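Local coordinates for alginate biosynthesis protein AlgX (Pseudomonas aeruginosa, PDB 4KNC) that takes part in O-acetylation of the exopolysaccharide alginate and protects the polymer from degradation as it crosses the periplasm, at residues A[68-73]-A[312-317]; A[90-95]-A[133-138]; A[181-186]-A[255-260]; A[359-364]-A[415-420]. All blocks are in the same frame, centred on the assembly; numbering follows the deposited sequence.

Contact 1: residues A[68-73]-A[312-317]; sequences RALRDE and QAMPLV
Two nearly parallel helices of the SGNH hydrolase-like domain pack here, 68-73 against 312-316, with Met314 wedged onto the backbone of the turn at Leu70. The segment axes approach to 9.7 Å at 16°. Met314 carries the contact. Bends at chi2 (-67°) and chi3 (-82°) lay the thioether along the helix 61-76 backbone. Met314 SD rests 3.7 Å from Leu70 CA. Beyond it, Met314 CE lies 3.8 Å from Ala69 O and touches Ala69 CB. The Leu70 and Met314 side chains run antiparallel past one another. Leu70 CD1 also lies 4.1 Å from Ala313 CB. At the other end the aliphatic part of Glu73 does the touching. Glu73 CG stands anti to the backbone N and meets Val317 CB at 3.8 Å. The carboxylate of Glu73 pairs with Arg76. No hydrogen bond joins the two segments; van der Waals packing, mostly of apolar groups, holds them. Arg68 NH2 and Arg71 NH1 both bind Asp72 OD1, in a salt-bridge network within helix 61-76. Helix 275-282 packs against Ala313 and Leu316. Strand 396-400 of the carbohydrate-binding module touches Met314, Pro315 and Leu316; helix 307-316 thus touches both helix 61-76 and that module.

Contact 2: residues A[90-95]-A[133-138]; sequences GLVNRE and PLFDEK
Leu91 and Val92, near the end of helix 89-93, offer their carbonyls to the loop 135-137. Asp136 N binds Leu91 O at 2.8 Å and Glu137 N binds Val92 O at 2.9 Å, each in the carbonyl plane. A water takes a hydrogen bond from Glu95 N and gives one each to Val92 O and Glu137 O. Among the side chains, Leu91 CB sits over the centre of one face of the Phe135 ring, 4.0 Å from the centroid, in a CH-pi contact. Val92 CG2 approaches the same ring obliquely. Asn93 ND2 donates to Glu137 OE2 at 2.9 Å. It comes from above the carboxylate, with amide and carboxylate planes 85° apart. The Asn93 side chain is about 10 Å from that of Asp148, an inferred active-site residue. The extended Arg94 chain crosses Asp136 at a slant. Its NH1 makes a long salt bridge of 3.3 Å to Asp136 OD2, also from above the carboxylate plane. Glu95 OE2 lies only 2.6 Å from Asp136 OD1, the two carboxylates nearly coplanar. Lys102 pairs with the other oxygen of Glu95, and Arg158 with Glu137. Such proximity of Glu95 and Asp136 suggests that one is protonated, and Arg94 and Lys102 would probably offset part of the remaining charge.

Contact 3: residues A[181-186]-A[255-260]; sequences FESKRV and LEEFSG
Phe181 lies flat against Glu256, its ring turned only 13° from the plane of the glutamate carboxylate. Glu256 CB stands over the ring centre, 3.6 Å from the centroid, and makes a CH-pi contact. Glu256 CG is anti to the carbonyl carbon (chi1 -63°) and the chain then runs extended, which carries the carboxylate along the same ring face. Glu256 OE1 is 3.9 Å from Phe181 CE2. The ring also leans on the helix backbone, with Phe181 CD1 3.3 Å from Glu256 O. Gly260 C meets the ring at its edge, close to the ring plane. Gly260 is the first residue to leave the helix and has positive phi. One residue along, Glu257 heads off in a different direction, toward Ser183. Ser183 OG donates to Glu257 OE1 at 2.8 Å, coming from above the carboxylate plane. The same hydroxyl is also hydrogen-bonded to Thr217 on the paired strand 210-220. Two waters complete the join. One links Phe181 N to Glu257 O. The other accepts from Ser183 N and gives a weak bond to Glu257 OE2. Strand 180-191 thus docks on the end of helix 251-259 through a mixture of ring packing and polar bonds. Both oxygens of the Glu257 carboxylate have a partner on the strand side, one direct and one through water, which fits a contact at the protein surface.

Contact 4: residues A[359-364]-A[415-420]; sequences VTYSDP and LEIEAP
This contact is part of the interior of the beta-sandwich of the C-terminal carbohydrate-binding module, where strand 355-361 of one antiparallel sheet faces strand 412-418 of the other. The axes of the strand segments approach to 11.4 Å, at 29°, so only side chains meet. Val359 and Ile417 meet end on, with Val359 CG1 4.1 Å from Ile417 CD1. Val359 uses its other branch as well: CG2 comes to 4.5 Å from Leu415 CD2. With CG anti to the carbonyl carbon (chi1 -77°), Tyr361 crosses the gap and brings its hydroxyl end to Pro420. Tyr361 OH is 3.8 Å from Pro420 CG, which approaches the ring obliquely. Tyr361 OH also lies 4.3 Å from Ile417 CG2. That buried hydroxyl is hydrogen-bonded to Glu368 O. No hydrogen bond crosses between the two segments, and the contact rests on apolar packing. Neighbouring strands close the core around it. Val359 and Tyr361 touch Val429 of strand 428-435, next to 355-361 in its sheet. Ile417 touches Leu369 on strand 368-375 and Val341 on strand 338-343, which flank 412-418 in the second sheet. Leu415 packs on Leu342 and also reaches Ala431 of the first sheet.

In the fold
Contact 4 is the most buried of the four and lies in the carbohydrate-binding module. The other three belong to the SGNH hydrolase-like domain. Contacts 1 and 4 are mainly apolar, and no hydrogen bond crosses either. Contact 1 lies at the junction of the domains; strand 396-400, which its helix 307-316 touches, pairs with strand 355-361 of contact 4. Contact 2 is partly buried and relies on backbone bonds and charged groups. It is the one closest to the inferred active-site residues. Contact 3 lies at the surface and uses water bridges beside its ring packing. Along the chain, contacts 2 and 3 both fall within the loop closed by contact 1, while contact 4 follows it.

Contact 1: residues A[68-73]-A[312-317]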
loop_
_atom_site.group_PDB
_atom_site.type_symbol
_atom_site.label_atom_id
_atom_site.label_comp_id
_atom_site.label_asym_id
_atom_site.label_seq_id
_atom_site.Cartn_x
_atom_site.Cartn_y
_atom_site.Cartn_z
ATOM N N ARG A 68 -12.879 -2.413 7.799
ATOM C CA ARG A 68 -13.696 -1.604 8.723
ATOM C C ARG A 68 -13.036 -1.451 10.102
ATOM O O ARG A 68 -12.996 -0.355 10.662
ATOM C CB ARG A 68 -15.121 -2.166 8.843
ATOM C CG ARG A 68 -15.866 -1.821 10.132
ATOM C CD ARG A 68 -16.158 -0.321 10.300
ATOM N NE ARG A 68 -17.218 0.198 9.435
ATOM C CZ ARG A 68 -17.739 1.421 9.554
ATOM N NH1 ARG A 68 -18.698 1.826 8.733
ATOM N NH2 ARG A 68 -17.307 2.244 10.504
ATOM N N ALA A 69 -12.495 -2.544 10.634
ATOM C CA ALA A 69 -11.808 -2.495 11.918
ATOM C C ALA A 69 -10.624 -1.527 11.894
ATOM O O ALA A 69 -10.432 -0.741 12.831
ATOM C CB ALA A 69 -11.340 -3.899 12.321
ATOM N N LEU A 70 -9.822 -1.592 10.829
ATOM C CA LEU A 70 -8.683 -0.689 10.700
ATOM C C LEU A 70 -9.137 0.764 10.600
ATOM O O LEU A 70 -8.590 1.644 11.278
ATOM C CB LEU A 70 -7.823 -1.060 9.488
ATOM C CG LEU A 70 -6.658 -0.107 9.191
ATOM C CD1 LEU A 70 -5.734 -0.017 10.414
ATOM C CD2 LEU A 70 -5.889 -0.545 7.950
ATOM N N ARG A 71 -10.138 1.011 9.757
ATOM C CA ARG A 71 -10.715 2.351 9.637
ATOM C C ARG A 71 -11.142 2.880 11.004
ATOM O O ARG A 71 -10.892 4.039 11.333
ATOM C CB ARG A 71 -11.900 2.360 8.657
ATOM C CG ARG A 71 -12.623 3.703 8.507
ATOM C CD ARG A 71 -13.780 3.843 9.520
ATOM N NE ARG A 71 -14.447 5.140 9.439
ATOM C CZ ARG A 71 -15.105 5.694 10.454
ATOM N NH1 ARG A 71 -15.168 5.060 11.620
ATOM N NH2 ARG A 71 -15.688 6.879 10.310
ATOM N N ASP A 72 -11.778 2.023 11.799
ATOM C CA ASP A 72 -12.280 2.446 13.106
ATOM C C ASP A 72 -11.150 2.773 14.052
ATOM O O ASP A 72 -11.166 3.811 14.703
ATOM C CB ASP A 72 -13.191 1.390 13.722
ATOM C CG ASP A 72 -14.549 1.352 13.071
ATOM O OD1 ASP A 72 -14.946 2.371 12.456
ATOM O OD2 ASP A 72 -15.221 0.311 13.181
ATOM N N GLU A 73 -10.166 1.886 14.127
ATOM C CA GLU A 73 -8.989 2.176 14.931
ATOM C C GLU A 73 -8.367 3.529 14.549
ATOM O O GLU A 73 -8.073 4.348 15.422
ATOM C CB GLU A 73 -7.971 1.041 14.823
ATOM C CG GLU A 73 -6.891 1.073 15.883
ATOM C CD GLU A 73 -7.447 0.951 17.294
ATOM O OE1 GLU A 73 -8.601 0.495 17.464
ATOM O OE2 GLU A 73 -6.722 1.321 18.240
ATOM N N GLN A 312 -0.238 -6.358 12.062
ATOM C CA GLN A 312 0.715 -5.273 12.249
ATOM C C GLN A 312 -0.002 -3.912 12.302
ATOM O O GLN A 312 0.207 -3.117 13.223
ATOM C CB GLN A 312 1.748 -5.285 11.123
ATOM C CG GLN A 312 2.621 -6.521 11.097
ATOM C CD GLN A 312 3.460 -6.599 9.853
ATOM O OE1 GLN A 312 4.496 -5.931 9.736
ATOM N NE2 GLN A 312 3.010 -7.407 8.892
ATOM N N ALA A 313 -0.857 -3.647 11.318
ATOM C CA ALA A 313 -1.465 -2.323 11.201
ATOM C C ALA A 313 -2.272 -1.917 12.429
ATOM O O ALA A 313 -2.132 -0.790 12.903
ATOM C CB ALA A 313 -2.304 -2.213 9.934
ATOM N N MET A 314 -3.085 -2.835 12.955
ATOM C CA MET A 314 -3.925 -2.527 14.114
ATOM C C MET A 314 -3.138 -1.995 15.327
ATOM O O MET A 314 -3.386 -0.877 15.766
ATOM C CB MET A 314 -4.845 -3.707 14.493
ATOM C CG MET A 314 -5.925 -3.991 13.468
ATOM S SD MET A 314 -7.126 -2.647 13.363
ATOM C CE MET A 314 -8.184 -3.078 14.752
ATOM N N PRO A 315 -2.178 -2.775 15.858
ATOM C CA PRO A 315 -1.435 -2.239 17.006
ATOM C C PRO A 315 -0.497 -1.092 16.646
ATOM O O PRO A 315 -0.078 -0.356 17.536
ATOM C CB PRO A 315 -0.609 -3.440 17.474
ATOM C CG PRO A 315 -0.427 -4.256 16.219
ATOM C CD PRO A 315 -1.738 -4.143 15.523
ATOM N N LEU A 316 -0.154 -0.952 15.372
ATOM C CA LEU A 316 0.709 0.149 14.955
ATOM C C LEU A 316 0.040 1.520 15.119
ATOM O O LEU A 316 0.723 2.538 15.288
ATOM C CB LEU A 316 1.191 -0.046 13.515
ATOM C CG LEU A 316 2.419 -0.945 13.395
ATOM C CD1 LEU A 316 2.756 -1.166 11.928
ATOM C CD2 LEU A 316 3.577 -0.307 14.133
ATOM N N VAL A 317 -1.289 1.551 15.067
ATOM C CA VAL A 317 -2.009 2.813 15.250
ATOM C C VAL A 317 -1.617 3.495 16.570
ATOM O O VAL A 317 -1.486 4.720 16.618
ATOM C CB VAL A 317 -3.538 2.619 15.152
ATOM C CG1 VAL A 317 -4.270 3.912 15.462
ATOM C CG2 VAL A 317 -3.903 2.141 13.774
#

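Contact 2: residues A[90-95]-A[133-138]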
loop_
_atom_site.group_PDB
_atom_site.type_symbol
_atom_site.label_atom_id
_atom_site.label_comp_id
_atom_site.label_asym_id
_atom_site.label_seq_id
_atom_site.Cartn_x
_atom_site.Cartn_y
_atom_site.Cartn_z
ATOM N N GLY A 90 -7.899 -1.609 -18.401
ATOM C CA GLY A 90 -9.013 -1.998 -19.246
ATOM C C GLY A 90 -10.208 -1.062 -19.067
ATOM O O GLY A 90 -10.831 -0.659 -20.056
ATOM N N LEU A 91 -10.522 -0.700 -17.819
ATOM C CA LEU A 91 -11.652 0.194 -17.567
ATOM C C LEU A 91 -11.396 1.578 -18.125
ATOM O O LEU A 91 -12.304 2.217 -18.643
ATOM C CB LEU A 91 -11.976 0.293 -16.076
ATOM C CG LEU A 91 -12.653 -0.941 -15.479
ATOM C CD1 LEU A 91 -12.533 -0.919 -13.960
ATOM C CD2 LEU A 91 -14.114 -1.033 -15.909
ATOM N N VAL A 92 -10.165 2.060 -18.032
ATOM C CA VAL A 92 -9.927 3.438 -18.458
ATOM C C VAL A 92 -9.624 3.528 -19.950
ATOM O O VAL A 92 -10.181 4.364 -20.680
ATOM C CB VAL A 92 -8.794 4.096 -17.654
ATOM C CG1 VAL A 92 -8.499 5.473 -18.202
ATOM C CG2 VAL A 92 -9.167 4.191 -16.175
ATOM N N ASN A 93 -8.735 2.656 -20.406
ATOM C CA ASN A 93 -8.273 2.699 -21.782
ATOM C C ASN A 93 -8.848 1.577 -22.643
ATOM O O ASN A 93 -8.201 1.119 -23.589
ATOM C CB ASN A 93 -6.748 2.705 -21.829
ATOM C CG ASN A 93 -6.161 4.051 -21.429
ATOM O OD1 ASN A 93 -5.440 4.161 -20.427
ATOM N ND2 ASN A 93 -6.462 5.087 -22.222
ATOM N N ARG A 94 -10.058 1.138 -22.292
ATOM C CA ARG A 94 -10.858 0.265 -23.152
ATOM C C ARG A 94 -10.680 0.527 -24.659
ATOM O O ARG A 94 -10.431 -0.401 -25.423
ATOM C CB ARG A 94 -12.343 0.392 -22.798
ATOM C CG ARG A 94 -13.243 -0.554 -23.581
ATOM C CD ARG A 94 -14.713 -0.216 -23.401
ATOM N NE ARG A 94 -15.564 -1.303 -23.872
ATOM C CZ ARG A 94 -16.888 -1.232 -23.951
ATOM N NH1 ARG A 94 -17.509 -0.118 -23.594
ATOM N NH2 ARG A 94 -17.586 -2.270 -24.387
ATOM N N GLU A 95 -10.790 1.786 -25.078
ATOM C CA GLU A 95 -10.812 2.109 -26.512
ATOM C C GLU A 95 -9.516 1.806 -27.266
ATOM O O GLU A 95 -9.505 1.804 -28.496
ATOM C CB GLU A 95 -11.248 3.563 -26.764
ATOM C CG GLU A 95 -12.706 3.870 -26.345
ATOM C CD GLU A 95 -13.729 2.859 -26.883
ATOM O OE1 GLU A 95 -13.617 2.440 -28.048
ATOM O OE2 GLU A 95 -14.659 2.478 -26.141
ATOM N N PRO A 133 -16.085 8.394 -13.773
ATOM C CA PRO A 133 -16.167 9.336 -14.902
ATOM C C PRO A 133 -14.961 9.298 -15.839
ATOM O O PRO A 133 -15.069 9.796 -16.962
ATOM C CB PRO A 133 -16.252 10.704 -14.219
ATOM C CG PRO A 133 -16.897 10.416 -12.896
ATOM C CD PRO A 133 -16.333 9.065 -12.485
ATOM N N LEU A 134 -13.845 8.709 -15.404
ATOM C CA LEU A 134 -12.657 8.630 -16.252
ATOM C C LEU A 134 -12.627 7.382 -17.127
ATOM O O LEU A 134 -11.717 7.219 -17.941
ATOM C CB LEU A 134 -11.380 8.685 -15.407
ATOM C CG LEU A 134 -11.310 9.854 -14.434
ATOM C CD1 LEU A 134 -9.967 9.839 -13.700
ATOM C CD2 LEU A 134 -11.538 11.172 -15.193
ATOM N N PHE A 135 -13.604 6.498 -16.952
ATOM C CA PHE A 135 -13.600 5.216 -17.661
ATOM C C PHE A 135 -13.895 5.386 -19.146
ATOM O O PHE A 135 -14.543 6.353 -19.558
ATOM C CB PHE A 135 -14.638 4.256 -17.085
ATOM C CG PHE A 135 -14.326 3.762 -15.700
ATOM C CD1 PHE A 135 -13.219 4.222 -15.005
ATOM C CD2 PHE A 135 -15.160 2.836 -15.092
ATOM C CE1 PHE A 135 -12.948 3.767 -13.723
ATOM C CE2 PHE A 135 -14.896 2.375 -13.822
ATOM C CZ PHE A 135 -13.791 2.837 -13.131
ATOM N N ASP A 136 -13.432 4.425 -19.937
ATOM C CA ASP A 136 -13.655 4.420 -21.376
ATOM C C ASP A 136 -13.295 5.774 -21.983
ATOM O O ASP A 136 -14.021 6.301 -22.815
ATOM C CB ASP A 136 -15.122 4.085 -21.678
ATOM C CG ASP A 136 -15.291 3.419 -23.020
ATOM O OD1 ASP A 136 -14.286 3.355 -23.754
ATOM O OD2 ASP A 136 -16.406 2.951 -23.336
ATOM N N GLU A 137 -12.187 6.344 -21.535
ATOM C CA GLU A 137 -11.855 7.727 -21.856
ATOM C C GLU A 137 -11.568 7.911 -23.339
ATOM O O GLU A 137 -11.161 6.970 -24.031
ATOM C CB GLU A 137 -10.613 8.160 -21.073
ATOM C CG GLU A 137 -9.320 7.564 -21.661
ATOM C CD GLU A 137 -8.055 8.074 -20.989
ATOM O OE1 GLU A 137 -8.137 8.727 -19.919
ATOM O OE2 GLU A 137 -6.970 7.816 -21.543
ATOM N N LYS A 138 -11.774 9.134 -23.818
ATOM C CA LYS A 138 -11.164 9.581 -25.068
ATOM C C LYS A 138 -10.404 10.874 -24.802
ATOM O O LYS A 138 -10.993 11.947 -24.664
ATOM C CB LYS A 138 -12.207 9.763 -26.170
ATOM C CG LYS A 138 -12.835 8.452 -26.622
HETATM O O HOH W 1 -10.633 4.294 -23.572
#

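Contact 3: residues A[181-186]-A[255-260]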
loop_
_atom_site.group_PDB
_atom_site.type_symbol
_atom_site.label_atom_id
_atom_site.label_comp_id
_atom_site.label_asym_id
_atom_site.label_seq_id
_atom_site.Cartn_x
_atom_site.Cartn_y
_atom_site.Cartn_z
ATOM N N PHE A 181 -0.855 26.245 -4.789
ATOM C CA PHE A 181 0.192 25.531 -5.508
ATOM C C PHE A 181 0.040 25.700 -7.007
ATOM O O PHE A 181 -1.073 25.847 -7.519
ATOM C CB PHE A 181 0.166 24.049 -5.173
ATOM C CG PHE A 181 0.367 23.754 -3.723
ATOM C CD1 PHE A 181 -0.715 23.703 -2.859
ATOM C CD2 PHE A 181 1.637 23.506 -3.226
ATOM C CE1 PHE A 181 -0.535 23.414 -1.508
ATOM C CE2 PHE A 181 1.827 23.217 -1.886
ATOM C CZ PHE A 181 0.737 23.173 -1.026
ATOM N N GLU A 182 1.168 25.678 -7.702
ATOM C CA GLU A 182 1.171 25.668 -9.156
ATOM C C GLU A 182 2.037 24.532 -9.687
ATOM O O GLU A 182 3.152 24.288 -9.191
ATOM C CB GLU A 182 1.675 27.001 -9.700
ATOM C CG GLU A 182 0.742 28.157 -9.429
ATOM C CD GLU A 182 1.318 29.473 -9.910
ATOM O OE1 GLU A 182 2.425 29.446 -10.496
ATOM O OE2 GLU A 182 0.668 30.524 -9.701
ATOM N N SER A 183 1.518 23.837 -10.692
ATOM C CA SER A 183 2.264 22.766 -11.339
ATOM C C SER A 183 2.803 23.223 -12.688
ATOM O O SER A 183 2.078 23.814 -13.486
ATOM C CB SER A 183 1.389 21.525 -11.506
ATOM O OG SER A 183 0.941 21.043 -10.249
ATOM N N LYS A 184 4.083 22.954 -12.922
ATOM C CA LYS A 184 4.745 23.292 -14.166
ATOM C C LYS A 184 5.354 22.047 -14.781
ATOM O O LYS A 184 5.844 21.157 -14.063
ATOM C CB LYS A 184 5.871 24.293 -13.908
ATOM C CG LYS A 184 5.403 25.689 -13.536
ATOM C CD LYS A 184 6.582 26.578 -13.169
ATOM N N ARG A 185 5.344 21.980 -16.109
ATOM C CA ARG A 185 6.099 20.934 -16.797
ATOM C C ARG A 185 7.576 21.268 -16.719
ATOM O O ARG A 185 7.992 22.329 -17.153
ATOM C CB ARG A 185 5.701 20.789 -18.264
ATOM C CG ARG A 185 6.430 19.599 -18.915
ATOM C CD ARG A 185 6.214 19.500 -20.405
ATOM N NE ARG A 185 6.814 20.620 -21.121
ATOM C CZ ARG A 185 7.129 20.576 -22.409
ATOM N NH1 ARG A 185 6.902 19.464 -23.099
ATOM N NH2 ARG A 185 7.676 21.629 -23.001
ATOM N N VAL A 186 8.377 20.362 -16.183
ATOM C CA VAL A 186 9.770 20.685 -15.925
ATOM C C VAL A 186 10.728 19.864 -16.775
ATOM O O VAL A 186 11.945 19.998 -16.650
ATOM C CB VAL A 186 10.118 20.449 -14.461
ATOM C CG1 VAL A 186 9.327 21.408 -13.571
ATOM C CG2 VAL A 186 9.843 18.983 -14.089
ATOM N N LEU A 255 -2.421 16.546 -6.212
ATOM C CA LEU A 255 -3.300 16.608 -5.051
ATOM C C LEU A 255 -3.188 17.968 -4.373
ATOM O O LEU A 255 -4.204 18.572 -4.025
ATOM C CB LEU A 255 -2.994 15.502 -4.054
ATOM C CG LEU A 255 -3.422 14.088 -4.462
ATOM C CD1 LEU A 255 -2.824 13.042 -3.518
ATOM C CD2 LEU A 255 -4.934 13.964 -4.480
ATOM N N GLU A 256 -1.967 18.459 -4.182
ATOM C CA GLU A 256 -1.812 19.774 -3.548
ATOM C C GLU A 256 -2.423 20.873 -4.410
ATOM O O GLU A 256 -3.110 21.756 -3.900
ATOM C CB GLU A 256 -0.348 20.096 -3.275
ATOM C CG GLU A 256 0.328 19.157 -2.290
ATOM C CD GLU A 256 1.828 19.320 -2.295
ATOM O OE1 GLU A 256 2.362 19.694 -3.357
ATOM O OE2 GLU A 256 2.466 19.085 -1.245
ATOM N N GLU A 257 -2.173 20.805 -5.714
ATOM C CA GLU A 257 -2.647 21.835 -6.620
ATOM C C GLU A 257 -4.163 21.935 -6.541
ATOM O O GLU A 257 -4.710 23.015 -6.347
ATOM C CB GLU A 257 -2.216 21.571 -8.070
ATOM C CG GLU A 257 -2.798 22.612 -8.999
ATOM C CD GLU A 257 -2.546 22.350 -10.465
ATOM O OE1 GLU A 257 -1.757 21.433 -10.801
ATOM O OE2 GLU A 257 -3.151 23.078 -11.282
ATOM N N PHE A 258 -4.837 20.799 -6.656
ATOM C CA PHE A 258 -6.300 20.812 -6.666
ATOM C C PHE A 258 -6.972 20.906 -5.294
ATOM O O PHE A 258 -8.136 21.244 -5.227
ATOM C CB PHE A 258 -6.846 19.613 -7.441
ATOM C CG PHE A 258 -6.362 19.565 -8.862
ATOM C CD1 PHE A 258 -6.624 20.617 -9.725
ATOM C CD2 PHE A 258 -5.640 18.485 -9.329
ATOM C CE1 PHE A 258 -6.175 20.584 -11.035
ATOM C CE2 PHE A 258 -5.190 18.445 -10.638
ATOM C CZ PHE A 258 -5.454 19.497 -11.491
ATOM N N SER A 259 -6.253 20.609 -4.212
ATOM C CA SER A 259 -6.858 20.665 -2.875
ATOM C C SER A 259 -6.469 21.915 -2.106
ATOM O O SER A 259 -7.202 22.340 -1.233
ATOM C CB SER A 259 -6.496 19.438 -2.035
ATOM O OG SER A 259 -5.160 19.531 -1.559
ATOM N N GLY A 260 -5.312 22.494 -2.415
ATOM C CA GLY A 260 -4.837 23.647 -1.666
ATOM C C GLY A 260 -4.150 23.275 -0.355
ATOM O O GLY A 260 -3.775 24.145 0.419
HETATM O O HOH W 2 -3.566 25.254 -5.155
HETATM O O HOH W 3 -0.898 24.710 -11.670
#

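Contact 4: residues A[359-364]-A[415-420]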
loop_
_atom_site.group_PDB
_atom_site.type_symbol
_atom_site.label_atom_id
_atom_site.label_comp_id
_atom_site.label_asym_id
_atom_site.label_seq_id
_atom_site.Cartn_x
_atom_site.Cartn_y
_atom_site.Cartn_z
ATOM N N VAL A 359 9.381 -5.244 18.428
ATOM C CA VAL A 359 10.676 -5.883 18.176
ATOM C C VAL A 359 11.619 -5.057 17.294
ATOM O O VAL A 359 11.240 -4.629 16.214
ATOM C CB VAL A 359 10.464 -7.247 17.474
ATOM C CG1 VAL A 359 11.791 -7.866 17.082
ATOM C CG2 VAL A 359 9.661 -8.186 18.355
ATOM N N THR A 360 12.863 -4.871 17.728
ATOM C CA THR A 360 13.797 -4.023 16.996
ATOM C C THR A 360 15.186 -4.624 16.761
ATOM O O THR A 360 15.963 -4.810 17.701
ATOM C CB THR A 360 13.967 -2.672 17.699
ATOM O OG1 THR A 360 12.694 -2.017 17.789
ATOM C CG2 THR A 360 14.944 -1.798 16.923
ATOM N N TYR A 361 15.490 -4.911 15.497
ATOM C CA TYR A 361 16.837 -5.314 15.079
ATOM C C TYR A 361 17.867 -4.211 15.309
ATOM O O TYR A 361 17.547 -3.024 15.240
ATOM C CB TYR A 361 16.861 -5.657 13.592
ATOM C CG TYR A 361 16.287 -7.002 13.231
ATOM C CD1 TYR A 361 16.811 -8.171 13.766
ATOM C CD2 TYR A 361 15.235 -7.105 12.331
ATOM C CE1 TYR A 361 16.294 -9.404 13.425
ATOM C CE2 TYR A 361 14.709 -8.330 11.985
ATOM C CZ TYR A 361 15.243 -9.477 12.532
ATOM O OH TYR A 361 14.716 -10.700 12.180
ATOM N N SER A 362 19.112 -4.602 15.558
ATOM C CA SER A 362 20.184 -3.623 15.692
ATOM C C SER A 362 20.565 -3.034 14.332
ATOM O O SER A 362 21.066 -1.918 14.253
ATOM C CB SER A 362 21.405 -4.230 16.399
ATOM O OG SER A 362 21.832 -5.428 15.778
ATOM N N ASP A 363 20.301 -3.785 13.266
ATOM C CA ASP A 363 20.615 -3.357 11.906
ATOM C C ASP A 363 19.329 -3.128 11.101
ATOM O O ASP A 363 18.608 -4.080 10.779
ATOM C CB ASP A 363 21.489 -4.415 11.226
ATOM C CG ASP A 363 22.061 -3.953 9.896
ATOM O OD1 ASP A 363 21.570 -2.950 9.335
ATOM O OD2 ASP A 363 23.009 -4.614 9.409
ATOM N N PRO A 364 19.055 -1.859 10.752
ATOM C CA PRO A 364 17.829 -1.442 10.053
ATOM C C PRO A 364 17.701 -2.041 8.659
ATOM O O PRO A 364 16.667 -1.852 8.016
ATOM C CB PRO A 364 17.986 0.079 9.936
ATOM C CG PRO A 364 18.993 0.451 10.975
ATOM C CD PRO A 364 19.934 -0.715 11.048
ATOM N N LEU A 415 8.676 -16.265 23.126
ATOM C CA LEU A 415 8.919 -15.757 21.792
ATOM C C LEU A 415 10.347 -16.094 21.379
ATOM O O LEU A 415 11.300 -15.818 22.121
ATOM C CB LEU A 415 8.707 -14.243 21.715
ATOM C CG LEU A 415 9.227 -13.607 20.414
ATOM C CD1 LEU A 415 8.415 -14.061 19.213
ATOM C CD2 LEU A 415 9.256 -12.083 20.491
ATOM N N GLU A 416 10.475 -16.677 20.186
ATOM C CA GLU A 416 11.749 -17.100 19.636
ATOM C C GLU A 416 11.936 -16.480 18.266
ATOM O O GLU A 416 10.967 -16.278 17.532
ATOM C CB GLU A 416 11.791 -18.622 19.479
ATOM C CG GLU A 416 11.711 -19.409 20.767
ATOM C CD GLU A 416 11.705 -20.913 20.524
ATOM O OE1 GLU A 416 12.071 -21.669 21.447
ATOM O OE2 GLU A 416 11.335 -21.341 19.409
ATOM N N ILE A 417 13.182 -16.210 17.900
ATOM C CA ILE A 417 13.444 -15.567 16.621
ATOM C C ILE A 417 14.482 -16.295 15.758
ATOM O O ILE A 417 15.639 -16.437 16.141
ATOM C CB ILE A 417 13.833 -14.087 16.812
ATOM C CG1 ILE A 417 12.636 -13.312 17.365
ATOM C CG2 ILE A 417 14.323 -13.484 15.495
ATOM C CD1 ILE A 417 12.832 -11.826 17.429
ATOM N N GLU A 418 14.052 -16.749 14.586
ATOM C CA GLU A 418 14.969 -17.370 13.634
ATOM C C GLU A 418 15.866 -16.304 12.992
ATOM O O GLU A 418 15.371 -15.306 12.467
ATOM C CB GLU A 418 14.179 -18.112 12.553
ATOM C CG GLU A 418 15.013 -19.005 11.652
ATOM C CD GLU A 418 15.311 -20.350 12.289
ATOM O OE1 GLU A 418 14.365 -21.009 12.773
ATOM O OE2 GLU A 418 16.495 -20.747 12.311
ATOM N N ALA A 419 17.181 -16.515 13.034
ATOM C CA ALA A 419 18.135 -15.562 12.462
ATOM C C ALA A 419 17.919 -15.345 10.954
ATOM O O ALA A 419 17.527 -16.261 10.234
ATOM C CB ALA A 419 19.566 -16.006 12.743
ATOM N N PRO A 420 18.157 -14.114 10.480
ATOM C CA PRO A 420 17.965 -13.747 9.069
ATOM C C PRO A 420 18.992 -14.381 8.127
ATOM O O PRO A 420 20.127 -14.629 8.538
ATOM C CB PRO A 420 18.140 -12.224 9.076
ATOM C CG PRO A 420 17.957 -11.816 10.514
ATOM C CD PRO A 420 18.478 -12.947 11.320
#